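Local coordinates for protein quinoline 2-oxidoreductase large subunit (Pseudomonas putida, PDB 1T3Q) that is the molybdenum-bearing subunit of a hydroxylase that oxidises quinoline at carbon 2, holding the molybdenum centre with its pterin cytosine dinucleotide, at residues F660-D665 against G677-G682; N431-M436 against L458-F463; Q685-T690 against A751-A756. One frame throughout, in Å; residues are numbered along the deposited sequence.

Contact 1: F660-D665 against G677-G682. With MCN (pterin cytosine dinucleotide), chain N.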
ATOM      1  N   PHE B 660      11.749  34.012 -28.312  1.00 18.59           N
ATOM      2  CA  PHE B 660      10.914  34.240 -27.146  1.00 19.51           C
ATOM      3  C   PHE B 660      11.805  34.735 -26.022  1.00 19.39           C
ATOM      4  O   PHE B 660      12.850  34.147 -25.724  1.00 20.26           O
ATOM      5  CB  PHE B 660      10.171  32.967 -26.737  1.00 19.36           C
ATOM      6  CG  PHE B 660       8.700  33.186 -26.509  1.00 19.79           C
ATOM      7  CD1 PHE B 660       8.254  33.940 -25.428  1.00 22.00           C
ATOM      8  CD2 PHE B 660       7.764  32.683 -27.406  1.00 21.61           C
ATOM      9  CE1 PHE B 660       6.894  34.198 -25.248  1.00 20.94           C
ATOM     10  CE2 PHE B 660       6.402  32.933 -27.235  1.00 21.95           C
ATOM     11  CZ  PHE B 660       5.967  33.693 -26.155  1.00 20.66           C
ATOM     12  N   PHE B 661      11.392  35.846 -25.428  1.00 17.80           N
ATOM     13  CA  PHE B 661      12.128  36.473 -24.345  1.00 18.10           C
ATOM     14  C   PHE B 661      11.207  36.554 -23.138  1.00 18.92           C
ATOM     15  O   PHE B 661      10.033  36.898 -23.274  1.00 18.66           O
ATOM     16  CB  PHE B 661      12.550  37.879 -24.763  1.00 18.11           C
ATOM     17  CG  PHE B 661      13.287  37.928 -26.077  1.00 20.20           C
ATOM     18  CD1 PHE B 661      14.659  37.701 -26.135  1.00 21.19           C
ATOM     19  CD2 PHE B 661      12.605  38.204 -27.257  1.00 19.25           C
ATOM     20  CE1 PHE B 661      15.339  37.751 -27.354  1.00 21.19           C
ATOM     21  CE2 PHE B 661      13.278  38.255 -28.478  1.00 21.23           C
ATOM     22  CZ  PHE B 661      14.644  38.029 -28.525  1.00 19.39           C
ATOM     23  N   ALA B 662      11.736  36.236 -21.963  1.00 18.59           N
ATOM     24  CA  ALA B 662      10.939  36.280 -20.747  1.00 20.58           C
ATOM     25  C   ALA B 662      11.665  36.956 -19.593  1.00 21.33           C
ATOM     26  O   ALA B 662      12.855  36.729 -19.372  1.00 19.90           O
ATOM     27  CB  ALA B 662      10.533  34.864 -20.335  1.00 19.90           C
ATOM     28  N   VAL B 663      10.936  37.796 -18.869  1.00 20.91           N
ATOM     29  CA  VAL B 663      11.465  38.465 -17.688  1.00 21.55           C
ATOM     30  C   VAL B 663      10.495  38.075 -16.578  1.00 21.79           C
ATOM     31  O   VAL B 663       9.299  38.350 -16.671  1.00 22.30           O
ATOM     32  CB  VAL B 663      11.469  39.996 -17.833  1.00 21.00           C
ATOM     33  CG1 VAL B 663      11.823  40.633 -16.494  1.00 21.30           C
ATOM     34  CG2 VAL B 663      12.467  40.418 -18.897  1.00 21.70           C
ATOM     35  N   GLU B 664      10.998  37.425 -15.537  1.00 20.45           N
ATOM     36  CA  GLU B 664      10.128  36.994 -14.449  1.00 22.06           C
ATOM     37  C   GLU B 664      10.572  37.473 -13.082  1.00 21.31           C
ATOM     38  O   GLU B 664      11.759  37.468 -12.762  1.00 19.27           O
ATOM     39  CB  GLU B 664      10.027  35.459 -14.429  1.00 23.17           C
ATOM     40  CG  GLU B 664       9.338  34.881 -13.190  1.00 28.92           C
ATOM     41  CD  GLU B 664       7.842  35.169 -13.152  1.00 33.22           C
ATOM     42  OE1 GLU B 664       7.249  35.122 -12.051  1.00 33.96           O
ATOM     43  OE2 GLU B 664       7.256  35.432 -14.225  1.00 35.02           O
ATOM     44  N   ASP B 665       9.602  37.899 -12.280  1.00 19.95           N
ATOM     45  CA  ASP B 665       9.873  38.333 -10.920  1.00 20.38           C
ATOM     46  C   ASP B 665       8.869  37.628 -10.025  1.00 20.64           C
ATOM     47  O   ASP B 665       7.724  38.072  -9.893  1.00 19.45           O
ATOM     48  CB  ASP B 665       9.717  39.852 -10.761  1.00 20.06           C
ATOM     49  CG  ASP B 665      10.198  40.357  -9.397  1.00 19.42           C
ATOM     50  OD1 ASP B 665      10.107  39.610  -8.401  1.00 17.39           O
ATOM     51  OD2 ASP B 665      10.658  41.514  -9.312  1.00 23.80           O
ATOM     52  N   GLY B 677      12.056  26.005 -15.806  1.00 16.09           N
ATOM     53  CA  GLY B 677      11.348  24.906 -16.438  1.00 16.31           C
ATOM     54  C   GLY B 677       9.871  25.269 -16.532  1.00 15.32           C
ATOM     55  O   GLY B 677       9.219  25.008 -17.538  1.00 15.81           O
ATOM     56  N   GLN B 678       9.352  25.894 -15.477  1.00 16.96           N
ATOM     57  CA  GLN B 678       7.949  26.315 -15.431  1.00 15.27           C
ATOM     58  C   GLN B 678       7.667  27.381 -16.482  1.00 16.53           C
ATOM     59  O   GLN B 678       6.600  27.396 -17.100  1.00 16.36           O
ATOM     60  CB  GLN B 678       7.613  26.858 -14.042  1.00 15.40           C
ATOM     61  CG  GLN B 678       7.586  25.796 -12.957  1.00 14.97           C
ATOM     62  CD  GLN B 678       6.435  24.829 -13.143  1.00 18.14           C
ATOM     63  OE1 GLN B 678       5.271  25.211 -13.043  1.00 17.99           O
ATOM     64  NE2 GLN B 678       6.755  23.570 -13.427  1.00 15.15           N
ATOM     65  N   ILE B 679       8.627  28.283 -16.673  1.00 17.04           N
ATOM     66  CA  ILE B 679       8.482  29.346 -17.656  1.00 16.63           C
ATOM     67  C   ILE B 679       8.474  28.781 -19.078  1.00 16.51           C
ATOM     68  O   ILE B 679       7.632  29.153 -19.896  1.00 15.53           O
ATOM     69  CB  ILE B 679       9.627  30.387 -17.529  1.00 16.99           C
ATOM     70  CG1 ILE B 679       9.454  31.202 -16.246  1.00 16.59           C
ATOM     71  CG2 ILE B 679       9.634  31.302 -18.741  1.00 17.97           C
ATOM     72  CD1 ILE B 679      10.652  32.085 -15.915  1.00 18.74           C
ATOM     73  N   ARG B 680       9.416  27.891 -19.382  1.00 15.87           N
ATOM     74  CA  ARG B 680       9.469  27.311 -20.721  1.00 16.05           C
ATOM     75  C   ARG B 680       8.241  26.449 -20.999  1.00 14.95           C
ATOM     76  O   ARG B 680       7.689  26.485 -22.097  1.00 16.71           O
ATOM     77  CB  ARG B 680      10.760  26.495 -20.904  1.00 16.70           C
ATOM     78  CG  ARG B 680      12.013  27.366 -20.874  1.00 17.70           C
ATOM     79  CD  ARG B 680      13.229  26.655 -21.470  1.00 18.55           C
ATOM     80  NE  ARG B 680      14.338  27.592 -21.669  1.00 19.50           N
ATOM     81  CZ  ARG B 680      15.176  27.984 -20.714  1.00 20.47           C
ATOM     82  NH1 ARG B 680      16.143  28.846 -21.005  1.00 21.30           N
ATOM     83  NH2 ARG B 680      15.066  27.504 -19.479  1.00 20.91           N
ATOM     84  N   GLY B 681       7.802  25.690 -20.003  1.00 14.78           N
ATOM     85  CA  GLY B 681       6.627  24.852 -20.189  1.00 14.97           C
ATOM     86  C   GLY B 681       5.396  25.694 -20.474  1.00 15.23           C
ATOM     87  O   GLY B 681       4.595  25.364 -21.354  1.00 14.00           O
ATOM     88  N   GLY B 682       5.245  26.786 -19.726  1.00 14.56           N
ATOM     89  CA  GLY B 682       4.106  27.672 -19.920  1.00 14.00           C
ATOM     90  C   GLY B 682       4.154  28.341 -21.282  1.00 15.48           C
ATOM     91  O   GLY B 682       3.126  28.513 -21.936  1.00 16.77           O
TER
HETATM   92  N1  MCN N4921       8.964  27.845  -7.576  1.00 16.26           N
HETATM   93  C2  MCN N4921      10.241  28.203  -7.032  1.00 17.71           C
HETATM   94  N3  MCN N4921      10.283  29.500  -6.544  1.00 16.25           N
HETATM   95  C4  MCN N4921       9.243  30.424  -6.549  1.00 15.67           C
HETATM   96  C5  MCN N4921       7.962  30.006  -7.130  1.00 15.91           C
HETATM   97  C6  MCN N4921       7.826  28.733  -7.631  1.00 17.25           C
HETATM   98  O2  MCN N4921      11.168  27.424  -7.048  1.00 17.61           O
HETATM   99  N4  MCN N4921       9.396  31.632  -6.049  1.00 13.95           N
HETATM  100  C1' MCN N4921       8.863  26.365  -8.104  1.00 15.96           C
HETATM  101  C2D MCN N4921       8.190  25.399  -7.026  1.00 19.06           C
HETATM  102  O2' MCN N4921       8.785  24.056  -7.116  1.00 20.10           O
HETATM  103  C3' MCN N4921       6.717  25.466  -7.373  1.00 20.24           C
HETATM  104  C4D MCN N4921       6.681  25.550  -8.880  1.00 18.65           C
HETATM  105  O4D MCN N4921       7.992  26.208  -9.261  1.00 17.65           O
HETATM  106  O3' MCN N4921       6.035  24.260  -6.880  1.00 22.30           O
HETATM  107  C5' MCN N4921       5.407  26.200  -9.490  1.00 17.83           C
HETATM  108  O5' MCN N4921       5.255  27.428  -8.821  1.00 23.29           O
HETATM  109  PA  MCN N4921       3.956  27.878  -8.045  1.00 20.98           P
HETATM  110  O1A MCN N4921       4.317  27.866  -6.591  1.00 21.80           O
HETATM  111  O2A MCN N4921       3.527  29.155  -8.748  1.00 24.80           O
HETATM  112  O3A MCN N4921       2.656  26.935  -8.308  1.00 23.69           O
HETATM  113  PB  MCN N4921       2.280  25.481  -7.755  1.00 25.09           P
HETATM  114  O1B MCN N4921       1.024  25.630  -6.959  1.00 25.15           O
HETATM  115  O2B MCN N4921       3.454  24.831  -7.082  1.00 25.71           O
HETATM  116  O3B MCN N4921       1.998  24.638  -9.091  1.00 25.61           O
HETATM  117  C10 MCN N4921       0.756  24.717  -9.744  1.00 24.40           C
HETATM  118  C9' MCN N4921       0.992  25.543 -10.967  1.00 23.70           C
HETATM  119  C8' MCN N4921      -0.365  25.543 -11.709  1.00 24.73           C
HETATM  120  S8' MCN N4921      -1.719  26.301 -10.822  1.00 26.68           S
HETATM  121  C7' MCN N4921      -0.593  25.062 -12.933  1.00 24.68           C
HETATM  122  S7' MCN N4921      -2.173  25.055 -13.765  1.00 23.51           S
HETATM  123  C6' MCN N4921       0.600  24.378 -13.682  1.00 19.96           C
HETATM  124  C7  MCN N4921       1.918  24.929 -13.207  1.00 21.70           C
HETATM  125  O9' MCN N4921       2.032  24.841 -11.796  1.00 25.06           O
HETATM  126  N5' MCN N4921       0.357  22.882 -13.545  1.00 19.96           N
HETATM  127  C4A MCN N4921       1.598  22.200 -13.862  1.00 19.82           C
HETATM  128  N8' MCN N4921       3.057  24.160 -13.813  1.00 21.01           N
HETATM  129  C4B MCN N4921       2.874  22.765 -14.045  1.00 21.18           C
HETATM  130  N1' MCN N4921       4.063  22.058 -14.353  1.00 20.95           N
HETATM  131  C2' MCN N4921       3.912  20.719 -14.476  1.00 21.14           C
HETATM  132  N2' MCN N4921       5.014  20.001 -14.783  1.00 21.33           N
HETATM  133  N3' MCN N4921       2.708  20.071 -14.285  1.00 20.91           N
HETATM  134  C4' MCN N4921       1.461  20.721 -13.955  1.00 21.48           C
HETATM  135  O4' MCN N4921       0.449  20.080 -13.803  1.00 19.82           O
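From the helix 677-682, Gln678 NE2 donates to N1' of the pterin cytosine dinucleotide over 3.2 Å, with an N-H...acceptor angle of 157°, while its OE1 lies 2.6 Å from N8' of the cofactor; both ends of one amide therefore face the reduced pterin. A bend at chi2 (-68°) turns the amide to this position. The next residue, Ile679, leaves the helix toward the strand 660-665. Its CD1 meets Glu664 CB at 3.7 Å and its CG2 meets Ala662 CB at 4.0 Å, so its two branches reach two residues on the same face of the strand. With no hydrogen bond crossing, the strand-helix contact is apolar, and only the aliphatic root of Glu664 takes part. Met741 touches Gln678, Ile679 and Glu664, and Gln106 OE1 of the small subunit also bonds the cofactor. A leucine in place of Gln678 would probably leave N1' without this donor and N8' without its close carbonyl oxygen, weakening the hold on the pterin. Strand 655-665, helix 672-692 and the adjacent parallel strand 722-726 make a beta-alpha-beta crossover, neighbouring helix residues turned one to the sheet and one to the pterin of this xanthine dehydrogenase family enzyme.

Contact 2: N431-M436 against L458-F463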
ATOM      1  N   ASN B 431      11.922  47.763 -19.268  1.00 20.83           N
ATOM      2  CA  ASN B 431      13.259  48.158 -19.693  1.00 21.73           C
ATOM      3  C   ASN B 431      14.160  46.967 -19.988  1.00 22.19           C
ATOM      4  O   ASN B 431      14.894  46.969 -20.976  1.00 23.67           O
ATOM      5  CB  ASN B 431      13.907  49.038 -18.620  1.00 22.22           C
ATOM      6  CG  ASN B 431      13.252  50.401 -18.510  1.00 23.55           C
ATOM      7  OD1 ASN B 431      13.359  51.077 -17.482  1.00 27.54           O
ATOM      8  ND2 ASN B 431      12.583  50.821 -19.572  1.00 22.26           N
ATOM      9  N   LEU B 432      14.101  45.952 -19.131  1.00 22.98           N
ATOM     10  CA  LEU B 432      14.926  44.757 -19.305  1.00 23.84           C
ATOM     11  C   LEU B 432      14.487  43.999 -20.559  1.00 23.33           C
ATOM     12  O   LEU B 432      15.313  43.525 -21.342  1.00 21.32           O
ATOM     13  CB  LEU B 432      14.792  43.840 -18.088  1.00 24.76           C
ATOM     14  CG  LEU B 432      15.996  42.980 -17.683  1.00 28.16           C
ATOM     15  CD1 LEU B 432      15.499  41.829 -16.830  1.00 25.72           C
ATOM     16  CD2 LEU B 432      16.736  42.453 -18.897  1.00 28.38           C
ATOM     17  N   LEU B 433      13.176  43.884 -20.735  1.00 22.53           N
ATOM     18  CA  LEU B 433      12.613  43.190 -21.883  1.00 21.34           C
ATOM     19  C   LEU B 433      13.073  43.867 -23.176  1.00 22.04           C
ATOM     20  O   LEU B 433      13.466  43.196 -24.131  1.00 20.45           O
ATOM     21  CB  LEU B 433      11.082  43.190 -21.783  1.00 21.38           C
ATOM     22  CG  LEU B 433      10.289  42.246 -22.688  1.00 23.33           C
ATOM     23  CD1 LEU B 433      10.766  40.814 -22.499  1.00 21.44           C
ATOM     24  CD2 LEU B 433       8.802  42.357 -22.348  1.00 21.78           C
ATOM     25  N   GLU B 434      13.041  45.197 -23.208  1.00 21.27           N
ATOM     26  CA  GLU B 434      13.476  45.909 -24.400  1.00 22.32           C
ATOM     27  C   GLU B 434      14.948  45.610 -24.695  1.00 22.53           C
ATOM     28  O   GLU B 434      15.316  45.399 -25.846  1.00 24.09           O
ATOM     29  CB  GLU B 434      13.268  47.417 -24.243  1.00 23.26           C
ATOM     30  CG  GLU B 434      13.724  48.215 -25.459  1.00 24.64           C
ATOM     31  CD  GLU B 434      13.306  49.671 -25.404  1.00 26.39           C
ATOM     32  OE1 GLU B 434      13.450  50.291 -24.331  1.00 26.74           O
ATOM     33  OE2 GLU B 434      12.844  50.198 -26.438  1.00 27.21           O
ATOM     34  N   GLU B 435      15.781  45.591 -23.659  1.00 23.54           N
ATOM     35  CA  GLU B 435      17.206  45.296 -23.827  1.00 24.01           C
ATOM     36  C   GLU B 435      17.384  43.904 -24.437  1.00 24.56           C
ATOM     37  O   GLU B 435      18.195  43.701 -25.340  1.00 25.31           O
ATOM     38  CB  GLU B 435      17.927  45.340 -22.474  1.00 23.75           C
ATOM     39  N   MET B 436      16.627  42.943 -23.927  1.00 24.51           N
ATOM     40  CA  MET B 436      16.704  41.576 -24.425  1.00 25.25           C
ATOM     41  C   MET B 436      16.325  41.502 -25.897  1.00 24.42           C
ATOM     42  O   MET B 436      16.994  40.841 -26.692  1.00 23.29           O
ATOM     43  CB  MET B 436      15.781  40.672 -23.610  1.00 24.45           C
ATOM     44  CG  MET B 436      16.187  40.538 -22.159  1.00 26.57           C
ATOM     45  SD  MET B 436      15.038  39.521 -21.210  1.00 27.42           S
ATOM     46  CE  MET B 436      15.445  37.868 -21.815  1.00 27.69           C
ATOM     47  N   LEU B 458       6.994  41.655 -33.858  1.00 19.10           N
ATOM     48  CA  LEU B 458       7.401  41.632 -32.464  1.00 19.17           C
ATOM     49  C   LEU B 458       6.168  41.876 -31.612  1.00 19.27           C
ATOM     50  O   LEU B 458       5.398  42.794 -31.886  1.00 18.92           O
ATOM     51  CB  LEU B 458       8.423  42.738 -32.188  1.00 19.54           C
ATOM     52  CG  LEU B 458       8.769  42.963 -30.711  1.00 19.70           C
ATOM     53  CD1 LEU B 458       9.495  41.749 -30.158  1.00 21.09           C
ATOM     54  CD2 LEU B 458       9.640  44.207 -30.572  1.00 21.32           C
ATOM     55  N   GLY B 459       5.982  41.054 -30.587  1.00 19.08           N
ATOM     56  CA  GLY B 459       4.839  41.216 -29.710  1.00 19.69           C
ATOM     57  C   GLY B 459       5.303  41.382 -28.279  1.00 19.70           C
ATOM     58  O   GLY B 459       6.207  40.674 -27.833  1.00 19.42           O
ATOM     59  N   VAL B 460       4.689  42.314 -27.555  1.00 18.82           N
ATOM     60  CA  VAL B 460       5.065  42.565 -26.171  1.00 19.11           C
ATOM     61  C   VAL B 460       3.903  42.360 -25.213  1.00 18.64           C
ATOM     62  O   VAL B 460       2.761  42.703 -25.518  1.00 19.21           O
ATOM     63  CB  VAL B 460       5.599  44.006 -25.997  1.00 19.49           C
ATOM     64  CG1 VAL B 460       5.911  44.285 -24.525  1.00 21.00           C
ATOM     65  CG2 VAL B 460       6.846  44.192 -26.838  1.00 21.54           C
ATOM     66  N   SER B 461       4.207  41.784 -24.057  1.00 19.36           N
ATOM     67  CA  SER B 461       3.205  41.553 -23.027  1.00 18.97           C
ATOM     68  C   SER B 461       3.828  41.729 -21.650  1.00 19.60           C
ATOM     69  O   SER B 461       4.784  41.039 -21.302  1.00 19.45           O
ATOM     70  CB  SER B 461       2.626  40.141 -23.144  1.00 19.24           C
ATOM     71  OG  SER B 461       1.744  39.876 -22.068  1.00 18.24           O
ATOM     72  N   VAL B 462       3.287  42.666 -20.876  1.00 19.45           N
ATOM     73  CA  VAL B 462       3.763  42.928 -19.524  1.00 17.65           C
ATOM     74  C   VAL B 462       2.619  42.564 -18.587  1.00 18.15           C
ATOM     75  O   VAL B 462       1.468  42.930 -18.834  1.00 18.85           O
ATOM     76  CB  VAL B 462       4.142  44.411 -19.351  1.00 19.53           C
ATOM     77  CG1 VAL B 462       4.583  44.673 -17.919  1.00 19.50           C
ATOM     78  CG2 VAL B 462       5.263  44.770 -20.333  1.00 17.49           C
ATOM     79  N   PHE B 463       2.929  41.849 -17.512  1.00 18.55           N
ATOM     80  CA  PHE B 463       1.886  41.415 -16.592  1.00 19.48           C
ATOM     81  C   PHE B 463       2.254  41.451 -15.116  1.00 19.56           C
ATOM     82  O   PHE B 463       3.408  41.654 -14.734  1.00 19.04           O
ATOM     83  CB  PHE B 463       1.496  39.963 -16.906  1.00 18.35           C
ATOM     84  CG  PHE B 463       2.517  38.955 -16.432  1.00 19.78           C
ATOM     85  CD1 PHE B 463       3.689  38.737 -17.153  1.00 19.47           C
ATOM     86  CD2 PHE B 463       2.352  38.301 -15.214  1.00 19.14           C
ATOM     87  CE1 PHE B 463       4.683  37.891 -16.665  1.00 17.99           C
ATOM     88  CE2 PHE B 463       3.341  37.454 -14.715  1.00 20.16           C
ATOM     89  CZ  PHE B 463       4.513  37.250 -15.445  1.00 18.57           C
TER
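With CG anti to the backbone N (chi1 -166°) and chi2 near 55°, Leu433 extends from the helix 431-436 and sends CD2 to the strand 458-463, where Val460 answers with CG1, itself anti to its backbone N (chi1 177°). The motif is a helix laid on one face of a mixed sheet in the molybdopterin-binding domain, here against strand 454-467, an outermost strand of that sheet within the chain. Contact is light: 80 Å² is buried in all, and the nearest CA pair, Leu433 and Val460, stands 8.7 Å apart, so the gap is bridged chiefly by the Leu433 and Val460 side chains. The two methyls, Leu433 CD2 and Val460 CG1, are 4.1 Å apart, an ordinary van der Waals separation; the two side chains run alongside in opposing senses and meet by a methyl each. No hydrogen bond crosses.

Strand alternation decides what each residue meets. Val460 points to the helix and also packs on Phe398 and Arg401 of helix 397-402, whereas Ser461 points away and its OG bonds Ser748 OG of helix 744-761. The backbone of Ser461 pairs with His642 of the antiparallel neighbour strand 636-649, while Val462 N and O bond Glu383 and Gln379 of helix 375-393, so polar side chains serve an edge that no strand of this chain occupies. Leu433 also touches Val663 of strand 655-665, and thus spans more than one strand. Its second neighbour in the segment 458-463 is backbone: Leu433 CD2 lies 4.4 Å from Ser461 O.

Contact 3: Q685-T690 against A751-A756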
ATOM      1  N   GLN B 685       2.888  25.963 -24.007  1.00 15.32           N
ATOM      2  CA  GLN B 685       1.431  25.860 -24.001  1.00 16.87           C
ATOM      3  C   GLN B 685       0.804  27.119 -24.586  1.00 15.53           C
ATOM      4  O   GLN B 685      -0.243  27.052 -25.235  1.00 17.52           O
ATOM      5  CB  GLN B 685       0.911  25.604 -22.580  1.00 16.94           C
ATOM      6  CG  GLN B 685       1.162  24.175 -22.101  1.00 17.39           C
ATOM      7  CD  GLN B 685       0.761  23.952 -20.656  1.00 15.76           C
ATOM      8  OE1 GLN B 685       1.044  24.778 -19.796  1.00 18.94           O
ATOM      9  NE2 GLN B 685       0.116  22.822 -20.381  1.00 17.71           N
ATOM     10  N   ALA B 686       1.454  28.264 -24.369  1.00 15.55           N
ATOM     11  CA  ALA B 686       0.983  29.550 -24.884  1.00 14.88           C
ATOM     12  C   ALA B 686       1.038  29.563 -26.409  1.00 16.17           C
ATOM     13  O   ALA B 686       0.138  30.074 -27.076  1.00 14.85           O
ATOM     14  CB  ALA B 686       1.842  30.689 -24.320  1.00 14.32           C
ATOM     15  N   ILE B 687       2.112  29.011 -26.962  1.00 15.68           N
ATOM     16  CA  ILE B 687       2.261  28.938 -28.405  1.00 15.20           C
ATOM     17  C   ILE B 687       1.182  27.992 -28.934  1.00 14.44           C
ATOM     18  O   ILE B 687       0.617  28.203 -30.011  1.00 14.35           O
ATOM     19  CB  ILE B 687       3.663  28.413 -28.772  1.00 15.87           C
ATOM     20  CG1 ILE B 687       4.693  29.508 -28.484  1.00 16.34           C
ATOM     21  CG2 ILE B 687       3.703  27.970 -30.234  1.00 17.83           C
ATOM     22  CD1 ILE B 687       6.142  29.019 -28.494  1.00 15.95           C
ATOM     23  N   GLY B 688       0.896  26.953 -28.159  1.00 14.30           N
ATOM     24  CA  GLY B 688      -0.131  26.006 -28.554  1.00 16.55           C
ATOM     25  C   GLY B 688      -1.474  26.715 -28.639  1.00 16.54           C
ATOM     26  O   GLY B 688      -2.136  26.689 -29.676  1.00 17.75           O
ATOM     27  N   GLN B 689      -1.873  27.377 -27.557  1.00 17.74           N
ATOM     28  CA  GLN B 689      -3.160  28.082 -27.544  1.00 18.51           C
ATOM     29  C   GLN B 689      -3.293  29.132 -28.640  1.00 18.08           C
ATOM     30  O   GLN B 689      -4.342  29.247 -29.279  1.00 17.43           O
ATOM     31  CB  GLN B 689      -3.401  28.775 -26.196  1.00 18.36           C
ATOM     32  CG  GLN B 689      -4.774  29.466 -26.134  1.00 22.20           C
ATOM     33  CD  GLN B 689      -4.924  30.439 -24.977  1.00 22.87           C
ATOM     34  OE1 GLN B 689      -6.027  30.927 -24.704  1.00 23.65           O
ATOM     35  NE2 GLN B 689      -3.819  30.739 -24.303  1.00 21.76           N
ATOM     36  N   THR B 690      -2.233  29.896 -28.872  1.00 16.90           N
ATOM     37  CA  THR B 690      -2.300  30.959 -29.863  1.00 16.99           C
ATOM     38  C   THR B 690      -2.131  30.600 -31.331  1.00 16.68           C
ATOM     39  O   THR B 690      -2.616  31.329 -32.194  1.00 17.11           O
ATOM     40  CB  THR B 690      -1.291  32.089 -29.530  1.00 17.99           C
ATOM     41  OG1 THR B 690       0.039  31.554 -29.473  1.00 17.96           O
ATOM     42  CG2 THR B 690      -1.641  32.727 -28.192  1.00 16.97           C
ATOM     43  N   ALA B 751      -0.375  36.463 -25.003  1.00 16.86           N
ATOM     44  CA  ALA B 751      -0.560  37.836 -25.443  1.00 16.66           C
ATOM     45  C   ALA B 751       0.607  38.269 -26.323  1.00 17.63           C
ATOM     46  O   ALA B 751       0.417  38.949 -27.325  1.00 17.08           O
ATOM     47  CB  ALA B 751      -0.690  38.762 -24.230  1.00 17.46           C
ATOM     48  N   ALA B 752       1.815  37.859 -25.949  1.00 17.31           N
ATOM     49  CA  ALA B 752       3.006  38.204 -26.721  1.00 18.55           C
ATOM     50  C   ALA B 752       2.927  37.664 -28.147  1.00 18.00           C
ATOM     51  O   ALA B 752       3.301  38.356 -29.096  1.00 19.28           O
ATOM     52  CB  ALA B 752       4.261  37.664 -26.023  1.00 18.90           C
ATOM     53  N   VAL B 753       2.441  36.433 -28.301  1.00 18.18           N
ATOM     54  CA  VAL B 753       2.326  35.832 -29.627  1.00 16.59           C
ATOM     55  C   VAL B 753       1.250  36.514 -30.470  1.00 17.30           C
ATOM     56  O   VAL B 753       1.479  36.833 -31.641  1.00 16.82           O
ATOM     57  CB  VAL B 753       2.011  34.318 -29.552  1.00 16.33           C
ATOM     58  CG1 VAL B 753       1.919  33.740 -30.966  1.00 16.42           C
ATOM     59  CG2 VAL B 753       3.093  33.591 -28.759  1.00 17.33           C
ATOM     60  N   VAL B 754       0.075  36.731 -29.887  1.00 17.13           N
ATOM     61  CA  VAL B 754      -0.996  37.393 -30.623  1.00 17.18           C
ATOM     62  C   VAL B 754      -0.527  38.791 -31.024  1.00 17.31           C
ATOM     63  O   VAL B 754      -0.739  39.227 -32.161  1.00 16.58           O
ATOM     64  CB  VAL B 754      -2.283  37.514 -29.773  1.00 17.56           C
ATOM     65  CG1 VAL B 754      -3.318  38.356 -30.512  1.00 17.63           C
ATOM     66  CG2 VAL B 754      -2.850  36.126 -29.503  1.00 18.79           C
ATOM     67  N   ALA B 755       0.116  39.491 -30.090  1.00 16.31           N
ATOM     68  CA  ALA B 755       0.621  40.829 -30.386  1.00 17.31           C
ATOM     69  C   ALA B 755       1.646  40.749 -31.516  1.00 15.42           C
ATOM     70  O   ALA B 755       1.687  41.615 -32.381  1.00 15.69           O
ATOM     71  CB  ALA B 755       1.261  41.451 -29.139  1.00 14.79           C
ATOM     72  N   ALA B 756       2.460  39.697 -31.512  1.00 17.89           N
ATOM     73  CA  ALA B 756       3.481  39.525 -32.546  1.00 17.59           C
ATOM     74  C   ALA B 756       2.869  39.350 -33.932  1.00 18.18           C
ATOM     75  O   ALA B 756       3.311  39.968 -34.897  1.00 18.45           O
ATOM     76  CB  ALA B 756       4.373  38.333 -32.210  1.00 18.38           C
TER
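The helices 685-690 and 751-756 cross at -46° with their axes 9.2 Å apart, and the nearest CA atoms, those of Thr690 and Val754, come within 6.6 Å. That close approach falls where the first helix widens into a pi-type turn, at 688-690. Thr690 takes the largest share of any residue, 68 of the 175 Å² buried, with its two branches doing different work. Its hydroxyl sits between the backbone N and the carbonyl carbon (chi1 58°), which directs OG1 back along its own helix, where it donates to Ala686 O over 2.8 Å. The C=O...OG1 angle is 135°, and OG1 lies off the plane of that carbonyl. Ala686 O is gripped twice, since Thr690 N also bonds it at 3.0 Å, from the opposite face of that plane. The hydroxyl proton is thereby used within its own helix, which probably lets OG1 face an apolar neighbour with little loss: it lies 3.2 Å from Val753 CG1, a tight approach, and no hydrogen bond passes between the helices.

The methyl branch goes to the next residue of the second helix, Thr690 CG2 meeting Val754 CG2 at 3.8 Å. One turn earlier, Ile687 makes a looser contact, its CG1 standing 4.4 Å from Val753 CG2. Val753 thus rests against both Ile687 and Thr690, three residues apart on the first helix, and the four touching residues are all buried. Around them, Val754 packs on Thr384 of helix 375-393. At the other end of the segment Gln685 reaches away from this interface, OE1 bonding Arg371 of the molybdenum pocket. Helix 744-761 itself begins directly after Glu743, another residue of that pocket. The arrangement is an oblique packing of helices 672-692 and 744-761 beside the molybdenum site.

All three contacts are buried, their centres 12 to 14 Å apart on the same side of the chain's centre. Contacts 1 and 2 reach one four-stranded sheet and meet where Val663 CG2 lies 3.6 Å from Met436 SD. Contacts 1 and 3 use helix 672-692 and join at Phe660, whose CE2 lies 3.7 Å from Val753 CG2. Contact 3 also touches contact 2, Ala751 CB standing 3.4 Å from Ser461 OG. Their chemistry follows their place: contact 1 is apolar between strand and helix, while the residue next to Ile679 bonds the cofactor through its amide; contact 2, farthest from the centre, rests mainly on one methyl pair; contact 3 mixes methyls with a hydroxyl satisfied inside its helix.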